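Local coordinates for protein glutathione S-transferase (Ceriporiopsis subvermispora, PDB 6J3E) that probably transfers glutathione to electrophilic substrates, as a serine-type glutathione S-transferase of a white-rot fungus, at residues I5-P11 / Y38-E44; P22-K26 / G213-W217; L111-F115 / S205-I211; F119-I123 / G181-I185. All coordinates share one frame; numbering follows the deposited sequence.

Contact 1 of 4, residues I5-P11 / Y38-E44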
loop_
_atom_site.group_PDB
_atom_site.type_symbol
_atom_site.label_atom_id
_atom_site.label_comp_id
_atom_site.label_asym_id
_atom_site.label_seq_id
_atom_site.Cartn_x
_atom_site.Cartn_y
_atom_site.Cartn_z
ATOM N N ILE A 5 -15.649 -15.780 -23.677
ATOM C CA ILE A 5 -14.679 -14.727 -23.373
ATOM C C ILE A 5 -13.383 -14.972 -24.126
ATOM O O ILE A 5 -12.830 -16.077 -24.112
ATOM C CB ILE A 5 -14.400 -14.663 -21.868
ATOM C CG1 ILE A 5 -15.633 -14.207 -21.118
ATOM C CG2 ILE A 5 -13.265 -13.668 -21.572
ATOM C CD1 ILE A 5 -15.730 -12.712 -21.060
ATOM N N GLN A 6 -12.874 -13.929 -24.760
ATOM C CA GLN A 6 -11.563 -13.978 -25.370
ATOM C C GLN A 6 -10.552 -13.368 -24.404
ATOM O O GLN A 6 -10.780 -12.280 -23.858
ATOM C CB GLN A 6 -11.584 -13.254 -26.709
ATOM C CG GLN A 6 -12.627 -13.828 -27.641
ATOM C CD GLN A 6 -12.352 -13.481 -29.077
ATOM O OE1 GLN A 6 -12.046 -14.357 -29.893
ATOM N NE2 GLN A 6 -12.440 -12.189 -29.401
ATOM N N PHE A 7 -9.457 -14.086 -24.170
ATOM C CA PHE A 7 -8.477 -13.744 -23.141
ATOM C C PHE A 7 -7.112 -13.683 -23.797
ATOM O O PHE A 7 -6.595 -14.709 -24.240
ATOM C CB PHE A 7 -8.486 -14.774 -22.014
ATOM C CG PHE A 7 -7.325 -14.662 -21.061
ATOM C CD1 PHE A 7 -7.006 -13.456 -20.463
ATOM C CD2 PHE A 7 -6.583 -15.787 -20.718
ATOM C CE1 PHE A 7 -5.947 -13.371 -19.563
ATOM C CE2 PHE A 7 -5.532 -15.707 -19.825
ATOM C CZ PHE A 7 -5.215 -14.498 -19.243
ATOM N N TYR A 8 -6.523 -12.495 -23.842
ATOM C CA TYR A 8 -5.269 -12.285 -24.551
ATOM C C TYR A 8 -4.102 -12.387 -23.582
ATOM O O TYR A 8 -4.111 -11.768 -22.511
ATOM C CB TYR A 8 -5.284 -10.940 -25.276
ATOM C CG TYR A 8 -6.405 -10.875 -26.308
ATOM C CD1 TYR A 8 -7.726 -10.625 -25.926
ATOM C CD2 TYR A 8 -6.150 -11.083 -27.660
ATOM C CE1 TYR A 8 -8.760 -10.584 -26.867
ATOM C CE2 TYR A 8 -7.176 -11.034 -28.603
ATOM C CZ TYR A 8 -8.474 -10.786 -28.202
ATOM O OH TYR A 8 -9.479 -10.742 -29.138
ATOM N N ASP A 9 -3.098 -13.162 -23.975
ATOM C CA ASP A 9 -2.008 -13.580 -23.110
ATOM C C ASP A 9 -0.745 -13.637 -23.958
ATOM O O ASP A 9 -0.809 -13.690 -25.187
ATOM C CB ASP A 9 -2.341 -14.941 -22.465
ATOM C CG ASP A 9 -1.498 -15.262 -21.232
ATOM O OD1 ASP A 9 -0.545 -14.524 -20.900
ATOM O OD2 ASP A 9 -1.785 -16.306 -20.614
ATOM N N ILE A 10 0.400 -13.599 -23.284
ATOM C CA ILE A 10 1.719 -13.583 -23.912
ATOM C C ILE A 10 2.311 -14.984 -23.795
ATOM O O ILE A 10 2.527 -15.457 -22.665
ATOM C CB ILE A 10 2.646 -12.562 -23.234
ATOM C CG1 ILE A 10 2.086 -11.147 -23.340
ATOM C CG2 ILE A 10 4.050 -12.637 -23.802
ATOM C CD1 ILE A 10 2.814 -10.135 -22.441
ATOM N N PRO A 11 2.624 -15.657 -24.900
ATOM C CA PRO A 11 3.196 -17.006 -24.800
ATOM C C PRO A 11 4.641 -16.972 -24.320
ATOM O O PRO A 11 5.382 -16.016 -24.559
ATOM C CB PRO A 11 3.110 -17.525 -26.235
ATOM C CG PRO A 11 3.338 -16.271 -27.051
ATOM C CD PRO A 11 2.630 -15.158 -26.285
ATOM N N TYR A 38 -13.433 -19.296 -21.182
ATOM C CA TYR A 38 -12.775 -18.331 -22.043
ATOM C C TYR A 38 -11.886 -19.061 -23.025
ATOM O O TYR A 38 -11.540 -20.228 -22.833
ATOM C CB TYR A 38 -11.941 -17.340 -21.240
ATOM C CG TYR A 38 -10.921 -18.025 -20.367
ATOM C CD1 TYR A 38 -11.266 -18.484 -19.103
ATOM C CD2 TYR A 38 -9.620 -18.217 -20.802
ATOM C CE1 TYR A 38 -10.348 -19.101 -18.303
ATOM C CE2 TYR A 38 -8.694 -18.833 -20.004
ATOM C CZ TYR A 38 -9.072 -19.273 -18.753
ATOM O OH TYR A 38 -8.172 -19.883 -17.932
ATOM N N LYS A 39 -11.509 -18.342 -24.068
ATOM C CA LYS A 39 -10.551 -18.809 -25.051
ATOM C C LYS A 39 -9.302 -17.938 -24.959
ATOM O O LYS A 39 -9.404 -16.710 -24.842
ATOM C CB LYS A 39 -11.179 -18.741 -26.447
ATOM C CG LYS A 39 -10.247 -19.064 -27.601
ATOM C CD LYS A 39 -10.927 -18.803 -28.952
ATOM C CE LYS A 39 -11.753 -17.524 -28.940
ATOM N NZ LYS A 39 -11.427 -16.655 -30.102
ATOM N N THR A 40 -8.132 -18.561 -25.006
ATOM C CA THR A 40 -6.890 -17.808 -24.932
ATOM C C THR A 40 -6.386 -17.458 -26.326
ATOM O O THR A 40 -6.343 -18.316 -27.209
ATOM C CB THR A 40 -5.812 -18.576 -24.171
ATOM O OG1 THR A 40 -6.215 -18.722 -22.806
ATOM C CG2 THR A 40 -4.490 -17.789 -24.220
ATOM N N ILE A 41 -5.994 -16.199 -26.509
ATOM C CA ILE A 41 -5.398 -15.706 -27.744
ATOM C C ILE A 41 -3.972 -15.243 -27.431
ATOM O O ILE A 41 -3.781 -14.281 -26.674
ATOM C CB ILE A 41 -6.222 -14.566 -28.355
ATOM C CG1 ILE A 41 -7.647 -15.034 -28.635
ATOM C CG2 ILE A 41 -5.552 -14.086 -29.601
ATOM C CD1 ILE A 41 -8.471 -14.090 -29.463
ATOM N N TRP A 42 -2.982 -15.905 -28.035
ATOM C CA TRP A 42 -1.572 -15.697 -27.708
ATOM C C TRP A 42 -0.994 -14.565 -28.548
ATOM O O TRP A 42 -1.029 -14.619 -29.781
ATOM C CB TRP A 42 -0.788 -16.995 -27.913
ATOM C CG TRP A 42 -1.279 -18.094 -26.979
ATOM C CD1 TRP A 42 -2.109 -19.143 -27.292
ATOM C CD2 TRP A 42 -1.019 -18.202 -25.573
ATOM N NE1 TRP A 42 -2.351 -19.907 -26.171
ATOM C CE2 TRP A 42 -1.692 -19.350 -25.107
ATOM C CE3 TRP A 42 -0.272 -17.445 -24.669
ATOM C CZ2 TRP A 42 -1.637 -19.753 -23.781
ATOM C CZ3 TRP A 42 -0.206 -17.856 -23.355
ATOM C CH2 TRP A 42 -0.884 -18.996 -22.922
ATOM N N VAL A 43 -0.446 -13.550 -27.879
ATOM C CA VAL A 43 0.020 -12.336 -28.540
ATOM C C VAL A 43 1.464 -12.060 -28.147
ATOM O O VAL A 43 1.796 -12.009 -26.957
ATOM C CB VAL A 43 -0.879 -11.132 -28.202
ATOM C CG1 VAL A 43 -0.290 -9.848 -28.787
ATOM C CG2 VAL A 43 -2.300 -11.379 -28.725
ATOM N N GLU A 44 2.323 -11.878 -29.146
ATOM C CA GLU A 44 3.713 -11.556 -28.869
ATOM C C GLU A 44 3.821 -10.119 -28.381
ATOM O O GLU A 44 3.017 -9.253 -28.744
ATOM C CB GLU A 44 4.577 -11.760 -30.114
ATOM C CG GLU A 44 4.652 -13.198 -30.615
ATOM C CD GLU A 44 5.395 -14.139 -29.672
ATOM O OE1 GLU A 44 6.169 -13.656 -28.815
ATOM O OE2 GLU A 44 5.197 -15.371 -29.786
HETATM O O HOH W 1 7.049 -14.881 -26.503
#
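Tyr8 and Ile41 run side by side on one face of two paired strands; Ile41 CG1 lies over one face of the phenol ring, and Ile41 CD1 comes 3.4 Å from Tyr8 CE2. With CG1 anti to the carbonyl carbon and the chain extended beyond it (chi2 -169°), CD1 runs out along the ring as far as the hydroxyl. On the same face Lys39 bends back beside Gln6, its NZ implausibly close to Gln6 OE1, so that bond is doubtful in detail. The other face carries Phe7 and Tyr38, whose rings meet obliquely with Phe7 CD2 3.8 Å from Tyr38 CE2, and then Asp9 beside Trp42, with Asp9 OD2 3.5 Å from Trp42 CZ3. Thr40 CG2 covers a face of that indole, while Pro11 N approaches its edge. Beneath these side chains the backbones pair in parallel, from Lys39 N to Ile5 O at one end to Val43 N donating to Asp9 O (2.7 Å) at the other. Strands 5-9 and 38-42, joined through helix 22-34, form the beta-alpha-beta unit that opens the thioredoxin-like domain of glutathione transferases. Helix 22-34 anchors the Asp9 carboxylate from outside: OD2 makes a salt bridge with Arg28 and OD1 a hydrogen bond with Thr24. Past the strands a water donates to both Pro11 O and Glu44 OE1, and the Glu44 carboxylate is also held by Ser143 and Asn140.

Contact 2 of 4, residues P22-K26 / G213-W217. With EDO (1,2-ethanediol), chain D.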
loop_
_atom_site.group_PDB
_atom_site.type_symbol
_atom_site.label_atom_id
_atom_site.label_comp_id
_atom_site.label_asym_id
_atom_site.label_seq_id
_atom_site.Cartn_x
_atom_site.Cartn_y
_atom_site.Cartn_z
ATOM N N PRO A 22 3.125 -12.610 -14.949
ATOM C CA PRO A 22 2.489 -12.323 -13.662
ATOM C C PRO A 22 1.189 -11.562 -13.830
ATOM O O PRO A 22 0.194 -11.881 -13.159
ATOM C CB PRO A 22 3.565 -11.510 -12.918
ATOM C CG PRO A 22 4.370 -10.877 -13.990
ATOM C CD PRO A 22 4.360 -11.829 -15.151
ATOM N N ASN A 23 1.166 -10.574 -14.728
ATOM C CA ASN A 23 -0.040 -9.776 -14.922
ATOM C C ASN A 23 -1.172 -10.615 -15.494
ATOM O O ASN A 23 -2.323 -10.490 -15.058
ATOM C CB ASN A 23 0.260 -8.586 -15.836
ATOM C CG ASN A 23 1.423 -7.765 -15.340
ATOM O OD1 ASN A 23 2.560 -7.975 -15.752
ATOM N ND2 ASN A 23 1.152 -6.839 -14.437
ATOM N N THR A 24 -0.884 -11.475 -16.469
ATOM C CA THR A 24 -1.984 -12.237 -17.053
ATOM C C THR A 24 -2.420 -13.390 -16.156
ATOM O O THR A 24 -3.588 -13.787 -16.195
ATOM C CB THR A 24 -1.614 -12.766 -18.442
ATOM O OG1 THR A 24 -0.575 -13.748 -18.331
ATOM C CG2 THR A 24 -1.141 -11.622 -19.341
ATOM N N TRP A 25 -1.527 -13.941 -15.343
ATOM C CA TRP A 25 -1.971 -15.013 -14.466
ATOM C C TRP A 25 -2.951 -14.500 -13.421
ATOM O O TRP A 25 -3.855 -15.238 -13.003
ATOM C CB TRP A 25 -0.793 -15.681 -13.788
ATOM C CG TRP A 25 -0.388 -16.951 -14.431
ATOM C CD1 TRP A 25 0.719 -17.164 -15.198
ATOM C CD2 TRP A 25 -1.075 -18.206 -14.358
ATOM N NE1 TRP A 25 0.763 -18.476 -15.613
ATOM C CE2 TRP A 25 -0.323 -19.138 -15.105
ATOM C CE3 TRP A 25 -2.256 -18.630 -13.737
ATOM C CZ2 TRP A 25 -0.710 -20.467 -15.250
ATOM C CZ3 TRP A 25 -2.643 -19.957 -13.880
ATOM C CH2 TRP A 25 -1.872 -20.857 -14.638
ATOM N N LYS A 26 -2.796 -13.244 -12.995
ATOM C CA LYS A 26 -3.807 -12.654 -12.131
ATOM C C LYS A 26 -5.177 -12.821 -12.769
ATOM O O LYS A 26 -6.119 -13.300 -12.130
ATOM C CB LYS A 26 -3.496 -11.180 -11.864
ATOM C CG LYS A 26 -2.293 -10.941 -10.950
ATOM C CD LYS A 26 -2.157 -9.464 -10.554
ATOM C CE LYS A 26 -1.178 -8.755 -11.439
ATOM N NZ LYS A 26 -1.383 -7.299 -11.547
ATOM N N GLY A 213 -0.523 -14.706 -8.467
ATOM C CA GLY A 213 -0.138 -14.310 -9.809
ATOM C C GLY A 213 1.357 -14.090 -9.921
ATOM O O GLY A 213 2.027 -14.663 -10.792
ATOM N N TRP A 214 1.908 -13.273 -9.026
ATOM C CA TRP A 214 3.317 -12.952 -9.155
ATOM C C TRP A 214 4.184 -14.109 -8.678
ATOM O O TRP A 214 5.267 -14.325 -9.229
ATOM C CB TRP A 214 3.629 -11.652 -8.404
ATOM C CG TRP A 214 3.038 -10.455 -9.084
ATOM C CD1 TRP A 214 1.737 -10.014 -8.993
ATOM C CD2 TRP A 214 3.702 -9.555 -9.981
ATOM N NE1 TRP A 214 1.557 -8.901 -9.783
ATOM C CE2 TRP A 214 2.743 -8.596 -10.402
ATOM C CE3 TRP A 214 5.004 -9.465 -10.479
ATOM C CZ2 TRP A 214 3.056 -7.560 -11.294
ATOM C CZ3 TRP A 214 5.312 -8.438 -11.358
ATOM C CH2 TRP A 214 4.339 -7.498 -11.760
ATOM N N VAL A 215 3.712 -14.882 -7.697
ATOM C CA VAL A 215 4.522 -15.981 -7.188
ATOM C C VAL A 215 4.607 -17.099 -8.215
ATOM O O VAL A 215 5.679 -17.681 -8.420
ATOM C CB VAL A 215 3.981 -16.483 -5.836
ATOM C CG1 VAL A 215 4.697 -17.758 -5.408
ATOM C CG2 VAL A 215 4.184 -15.428 -4.795
ATOM N N ILE A 216 3.501 -17.393 -8.906
ATOM C CA ILE A 216 3.540 -18.456 -9.912
ATOM C C ILE A 216 4.461 -18.063 -11.061
ATOM O O ILE A 216 5.098 -18.923 -11.686
ATOM C CB ILE A 216 2.119 -18.821 -10.400
ATOM C CG1 ILE A 216 2.104 -20.242 -10.940
ATOM C CG2 ILE A 216 1.613 -17.882 -11.494
ATOM C CD1 ILE A 216 2.580 -21.255 -9.950
ATOM N N TRP A 217 4.574 -16.759 -11.333
ATOM C CA TRP A 217 5.554 -16.260 -12.293
ATOM C C TRP A 217 6.962 -16.625 -11.861
ATOM O O TRP A 217 7.777 -17.099 -12.663
ATOM C CB TRP A 217 5.401 -14.739 -12.426
ATOM C CG TRP A 217 6.410 -14.018 -13.286
ATOM C CD1 TRP A 217 6.904 -14.414 -14.505
ATOM C CD2 TRP A 217 7.046 -12.767 -12.985
ATOM N NE1 TRP A 217 7.782 -13.478 -14.981
ATOM C CE2 TRP A 217 7.892 -12.459 -14.072
ATOM C CE3 TRP A 217 6.967 -11.866 -11.911
ATOM C CZ2 TRP A 217 8.654 -11.295 -14.115
ATOM C CZ3 TRP A 217 7.732 -10.720 -11.949
ATOM C CH2 TRP A 217 8.560 -10.438 -13.049
HETATM C C1 EDO D . -1.994 -4.969 -16.474
HETATM O O1 EDO D . -0.603 -4.685 -16.696
HETATM C C2 EDO D . -2.237 -5.131 -14.981
HETATM O O2 EDO D . -2.000 -6.491 -14.618
#
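Pro22 wedges between two indoles of the opposing helix. Its CB lies over the six-membered ring of Trp214, 3.6 Å from the centroid, and its CD over the five-membered ring of Trp217 at 3.5 Å, only 8° off the normal. Trp217 CG is anti to the backbone N (chi1 175°), which swings the indole to the proline's side. Beside this tight core Ile216 CG2 rests on a face of Trp25, 3.8 Å from the centroid of its five-membered ring. Gly213 lets the backbones close to 4.6 Å between its CA and that of Lys26; a CB there would run into Lys26 CG. The other flank is looser and polar. Lys26 bends at chi3 across the pyrrole side of Trp214, its CE 3.2 Å from Trp214 NE1, and Asn23 ND2 stands obliquely to the same indole. Both Asn23 ND2 and Lys26 NZ donate at 3.2 Å to O2 of a 1,2-ethanediol, probably from the crystallisation liquor, and Lys26 NZ is also bonded to Ser86 OG. Replacing Trp214 by an alanine would probably rob Pro22 of one of the two indoles that enclose it and leave the bent chain of Lys26 freer to turn. The two helices belong to the N- and C-terminal domains, so this is the interdomain interface of the glutathione transferase fold, bordering the glutathione site to which Asn23, Lys26 and Ser86 contribute.

Contact 3 of 4, residues L111-F115 / S205-I211; sequences LHAAF and SYADITI
Phe115 lays one ring face over the methyl of Ala207, with Ala207 CB 3.9 Å from the centroid and 17° off the normal. Its CG is anti to the backbone N (chi1 162°), reaching across so that Thr210 CB meets the ring edge 3.8 Å from Phe115 CE2. One turn earlier, His112 points its NE2 at the start of helix 206-222. Ala207 N lies in the imidazole plane and makes a weak, bent hydrogen bond to NE2 (3.1 Å, 125°), while ND1 is held by Thr108 O. Ser205 is the N-cap, and Asp208 OD2 turns back to accept from Ser205 N at 2.6 Å. Tyr206 O is gripped twice, by Thr210 N and Thr210 OG1 from opposite faces of its plane. Segments 111-115 and 206-211 run nearly parallel in the all-helical C-terminal domain. The Tyr206 ring packs on helices 22-34 and 86-96, where its OH meets Ser86, whereas Phe115 and Ala114 also pack against the second subunit.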
loop_
_atom_site.group_PDB
_atom_site.type_symbol
_atom_site.label_atom_id
_atom_site.label_comp_id
_atom_site.label_asym_id
_atom_site.label_seq_id
_atom_site.Cartn_x
_atom_site.Cartn_y
_atom_site.Cartn_z
ATOM N N LEU A 111 -9.753 -0.360 -0.357
ATOM C CA LEU A 111 -8.632 -1.011 0.310
ATOM C C LEU A 111 -7.855 -1.905 -0.643
ATOM O O LEU A 111 -6.619 -1.991 -0.548
ATOM C CB LEU A 111 -9.128 -1.817 1.503
ATOM C CG LEU A 111 -9.379 -0.948 2.722
ATOM C CD1 LEU A 111 -10.124 -1.734 3.804
ATOM C CD2 LEU A 111 -8.057 -0.454 3.249
ATOM N N HIS A 112 -8.554 -2.582 -1.565
ATOM C CA HIS A 112 -7.867 -3.364 -2.594
ATOM C C HIS A 112 -6.994 -2.473 -3.460
ATOM O O HIS A 112 -5.832 -2.798 -3.739
ATOM C CB HIS A 112 -8.871 -4.114 -3.468
ATOM C CG HIS A 112 -9.081 -5.544 -3.067
ATOM N ND1 HIS A 112 -10.065 -5.934 -2.182
ATOM C CD2 HIS A 112 -8.436 -6.677 -3.437
ATOM C CE1 HIS A 112 -10.013 -7.246 -2.023
ATOM N NE2 HIS A 112 -9.039 -7.723 -2.778
ATOM N N ALA A 113 -7.544 -1.346 -3.908
ATOM C CA ALA A 113 -6.757 -0.444 -4.742
ATOM C C ALA A 113 -5.529 0.040 -3.994
ATOM O O ALA A 113 -4.453 0.195 -4.588
ATOM C CB ALA A 113 -7.600 0.744 -5.192
ATOM N N ALA A 114 -5.673 0.281 -2.685
ATOM C CA ALA A 114 -4.514 0.637 -1.883
ATOM C C ALA A 114 -3.565 -0.548 -1.759
ATOM O O ALA A 114 -2.342 -0.384 -1.809
ATOM C CB ALA A 114 -4.956 1.125 -0.508
ATOM N N PHE A 115 -4.104 -1.757 -1.615
ATOM C CA PHE A 115 -3.230 -2.914 -1.534
ATOM C C PHE A 115 -2.403 -3.044 -2.802
ATOM O O PHE A 115 -1.200 -3.324 -2.742
ATOM C CB PHE A 115 -4.050 -4.180 -1.282
ATOM C CG PHE A 115 -3.308 -5.450 -1.596
ATOM C CD1 PHE A 115 -2.490 -6.048 -0.644
ATOM C CD2 PHE A 115 -3.413 -6.051 -2.854
ATOM C CE1 PHE A 115 -1.803 -7.224 -0.932
ATOM C CE2 PHE A 115 -2.723 -7.235 -3.143
ATOM C CZ PHE A 115 -1.915 -7.811 -2.184
ATOM N N SER A 205 -10.063 -13.449 -2.114
ATOM C CA SER A 205 -10.264 -12.105 -2.627
ATOM C C SER A 205 -9.267 -11.866 -3.748
ATOM O O SER A 205 -8.331 -12.648 -3.945
ATOM C CB SER A 205 -10.080 -11.070 -1.516
ATOM O OG SER A 205 -8.819 -11.272 -0.908
ATOM N N TYR A 206 -9.454 -10.763 -4.481
ATOM C CA TYR A 206 -8.494 -10.453 -5.544
ATOM C C TYR A 206 -7.103 -10.199 -4.985
ATOM O O TYR A 206 -6.120 -10.367 -5.712
ATOM C CB TYR A 206 -8.954 -9.251 -6.397
ATOM C CG TYR A 206 -7.979 -8.842 -7.509
ATOM C CD1 TYR A 206 -7.844 -9.599 -8.675
ATOM C CD2 TYR A 206 -7.199 -7.699 -7.391
ATOM C CE1 TYR A 206 -6.943 -9.221 -9.693
ATOM C CE2 TYR A 206 -6.282 -7.322 -8.400
ATOM C CZ TYR A 206 -6.170 -8.081 -9.543
ATOM O OH TYR A 206 -5.264 -7.706 -10.512
ATOM N N ALA A 207 -6.993 -9.839 -3.699
ATOM C CA ALA A 207 -5.670 -9.577 -3.130
ATOM C C ALA A 207 -4.855 -10.860 -3.030
ATOM O O ALA A 207 -3.639 -10.850 -3.256
ATOM C CB ALA A 207 -5.795 -8.899 -1.763
ATOM N N ASP A 208 -5.518 -11.965 -2.692
ATOM C CA ASP A 208 -4.896 -13.280 -2.715
ATOM C C ASP A 208 -4.487 -13.654 -4.125
ATOM O O ASP A 208 -3.406 -14.213 -4.338
ATOM C CB ASP A 208 -5.869 -14.332 -2.170
ATOM C CG ASP A 208 -6.568 -13.884 -0.902
ATOM O OD1 ASP A 208 -5.884 -13.417 0.045
ATOM O OD2 ASP A 208 -7.815 -13.990 -0.861
ATOM N N ILE A 209 -5.364 -13.387 -5.092
ATOM C CA ILE A 209 -5.078 -13.726 -6.477
ATOM C C ILE A 209 -3.871 -12.947 -6.951
ATOM O O ILE A 209 -3.016 -13.472 -7.674
ATOM C CB ILE A 209 -6.323 -13.463 -7.349
ATOM C CG1 ILE A 209 -7.465 -14.362 -6.897
ATOM C CG2 ILE A 209 -6.020 -13.676 -8.832
ATOM C CD1 ILE A 209 -8.785 -14.071 -7.567
ATOM N N THR A 210 -3.754 -11.692 -6.501
ATOM C CA THR A 210 -2.610 -10.864 -6.879
ATOM C C THR A 210 -1.298 -11.525 -6.481
ATOM O O THR A 210 -0.333 -11.541 -7.256
ATOM C CB THR A 210 -2.722 -9.490 -6.225
ATOM O OG1 THR A 210 -3.884 -8.812 -6.718
ATOM C CG2 THR A 210 -1.491 -8.659 -6.512
ATOM N N ILE A 211 -1.245 -12.085 -5.277
ATOM C CA ILE A 211 0.003 -12.648 -4.783
ATOM C C ILE A 211 0.366 -13.902 -5.571
ATOM O O ILE A 211 1.495 -14.047 -6.050
ATOM C CB ILE A 211 -0.103 -12.907 -3.267
ATOM C CG1 ILE A 211 -0.393 -11.581 -2.550
ATOM C CG2 ILE A 211 1.163 -13.508 -2.738
ATOM C CD1 ILE A 211 -0.682 -11.715 -1.090
#

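Contact 4 of 4, residues F119-I123 / G181-I185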
loop_
_atom_site.group_PDB
_atom_site.type_symbol
_atom_site.label_atom_id
_atom_site.label_comp_id
_atom_site.label_asym_id
_atom_site.label_seq_id
_atom_site.Cartn_x
_atom_site.Cartn_y
_atom_site.Cartn_z
ATOM N N PHE A 119 1.514 -3.468 -2.708
ATOM C CA PHE A 119 2.130 -4.651 -3.282
ATOM C C PHE A 119 3.141 -4.274 -4.357
ATOM O O PHE A 119 4.237 -4.843 -4.417
ATOM C CB PHE A 119 1.038 -5.563 -3.846
ATOM C CG PHE A 119 1.566 -6.819 -4.469
ATOM C CD1 PHE A 119 1.958 -6.839 -5.798
ATOM C CD2 PHE A 119 1.692 -7.978 -3.723
ATOM C CE1 PHE A 119 2.459 -8.002 -6.374
ATOM C CE2 PHE A 119 2.189 -9.139 -4.282
ATOM C CZ PHE A 119 2.569 -9.156 -5.611
ATOM N N SER A 120 2.779 -3.337 -5.239
ATOM C CA SER A 120 3.717 -2.910 -6.272
ATOM C C SER A 120 4.957 -2.298 -5.649
ATOM O O SER A 120 6.081 -2.570 -6.082
ATOM C CB SER A 120 3.050 -1.912 -7.224
ATOM O OG SER A 120 2.179 -2.566 -8.137
ATOM N N GLU A 121 4.776 -1.468 -4.628
ATOM C CA GLU A 121 5.929 -0.888 -3.957
ATOM C C GLU A 121 6.764 -1.953 -3.261
ATOM O O GLU A 121 7.992 -1.906 -3.320
ATOM C CB GLU A 121 5.485 0.174 -2.956
ATOM C CG GLU A 121 5.282 1.522 -3.603
ATOM C CD GLU A 121 6.387 1.848 -4.590
ATOM O OE1 GLU A 121 7.560 1.927 -4.162
ATOM O OE2 GLU A 121 6.076 2.014 -5.789
ATOM N N ALA A 122 6.126 -2.924 -2.601
ATOM C CA ALA A 122 6.896 -3.876 -1.804
ATOM C C ALA A 122 7.507 -5.006 -2.632
ATOM O O ALA A 122 8.597 -5.480 -2.301
ATOM C CB ALA A 122 6.033 -4.478 -0.697
ATOM N N ILE A 123 6.837 -5.462 -3.687
ATOM C CA ILE A 123 7.210 -6.688 -4.394
ATOM C C ILE A 123 7.748 -6.387 -5.786
ATOM O O ILE A 123 8.889 -6.728 -6.109
ATOM C CB ILE A 123 6.019 -7.670 -4.465
ATOM C CG1 ILE A 123 5.531 -8.053 -3.063
ATOM C CG2 ILE A 123 6.367 -8.887 -5.274
ATOM C CD1 ILE A 123 6.650 -8.261 -2.068
ATOM N N GLY A 181 10.403 -7.825 1.106
ATOM C CA GLY A 181 9.108 -7.469 0.549
ATOM C C GLY A 181 8.023 -8.456 0.931
ATOM O O GLY A 181 6.953 -8.075 1.409
ATOM N N PHE A 182 8.281 -9.745 0.730
ATOM C CA PHE A 182 7.283 -10.715 1.154
ATOM C C PHE A 182 7.137 -10.767 2.673
ATOM O O PHE A 182 6.079 -11.161 3.160
ATOM C CB PHE A 182 7.621 -12.089 0.596
ATOM C CG PHE A 182 7.281 -12.230 -0.841
ATOM C CD1 PHE A 182 8.169 -11.795 -1.815
ATOM C CD2 PHE A 182 6.053 -12.766 -1.228
ATOM C CE1 PHE A 182 7.847 -11.906 -3.149
ATOM C CE2 PHE A 182 5.721 -12.880 -2.565
ATOM C CZ PHE A 182 6.616 -12.450 -3.522
ATOM N N GLY A 183 8.163 -10.366 3.425
ATOM C CA GLY A 183 8.049 -10.343 4.870
ATOM C C GLY A 183 7.067 -9.300 5.351
ATOM O O GLY A 183 6.439 -9.465 6.401
ATOM N N GLN A 184 6.915 -8.219 4.596
ATOM C CA GLN A 184 5.886 -7.255 4.927
ATOM C C GLN A 184 4.509 -7.817 4.626
ATOM O O GLN A 184 3.550 -7.558 5.363
ATOM C CB GLN A 184 6.111 -5.965 4.160
ATOM C CG GLN A 184 7.446 -5.361 4.414
ATOM C CD GLN A 184 7.724 -4.281 3.408
ATOM O OE1 GLN A 184 8.513 -4.466 2.473
ATOM N NE2 GLN A 184 7.060 -3.138 3.572
ATOM N N ILE A 185 4.377 -8.586 3.547
ATOM C CA ILE A 185 3.069 -9.168 3.287
ATOM C C ILE A 185 2.706 -10.115 4.419
ATOM O O ILE A 185 1.590 -10.063 4.954
ATOM C CB ILE A 185 3.030 -9.873 1.920
ATOM C CG1 ILE A 185 3.440 -8.914 0.802
ATOM C CG2 ILE A 185 1.609 -10.391 1.631
ATOM C CD1 ILE A 185 3.093 -9.462 -0.585
#
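Ile123 projects across the helix pair at about a right angle to both Phe182 and Ile185. Its CD1 sits over one face of the Phe182 ring, 4.1 Å from the centroid and 20° off the normal, and the same methyl presses on the backbone at Gly181 C, 3.3 Å away. CG1 of Ile123 is anti to the carbonyl carbon (chi1 -59°), a setting that brings it to 3.8 Å from Ile185 CD1 and over a face of Phe119 within its own helix. Ile185 CD1 thus fits between two residues, since it also lies 3.7 Å from Phe119 CD2, approaching that ring obliquely. Segments 119-123 and 181-185, from helices 109-136 and 169-189, run at 137° to each other within the helical bundle of the C-terminal glutathione transferase domain. Gly181 permits a close approach: its CA makes a CH...O contact of 3.5 Å with Ala122 O, where a CB would clash. Were Ile123 cut back to an alanine, a gap would probably open over the Phe182 face and Ile185 CD1 would lose its Ile123 partner. Farther out, the Phe182 ring has edge-to-face partners in Trp240 and Phe232, and Phe119 meets Trp214 of helix 206-222. On the other flank Ala122 and Gln184 pack on Phe117 of the second subunit.

Contact 2 connects the thioredoxin-like domain to the helical one. It touches contact 1 where Phe7 CZ lies 3.5 Å from Thr24 O, and contact 4 where Val215 CG2 lies 3.7 Å from Phe182 CE2. Contact 3 shares helix 206-222 with it and comes close at Lys26 O and Ile209 CG2, 3.3 Å apart. Contacts 3 and 4 share helix 109-136, meet at Ile211 CD1 and Ile185 CG2 (3.8 Å), and both border the second subunit. The glutathione site is nearest contact 2, which supplies Asn23 and Lys26; the side chain of Ile10 in contact 1 is about 4 Å from that of Leu71. Contacts 1 and 4 lie about 28 Å apart between centres.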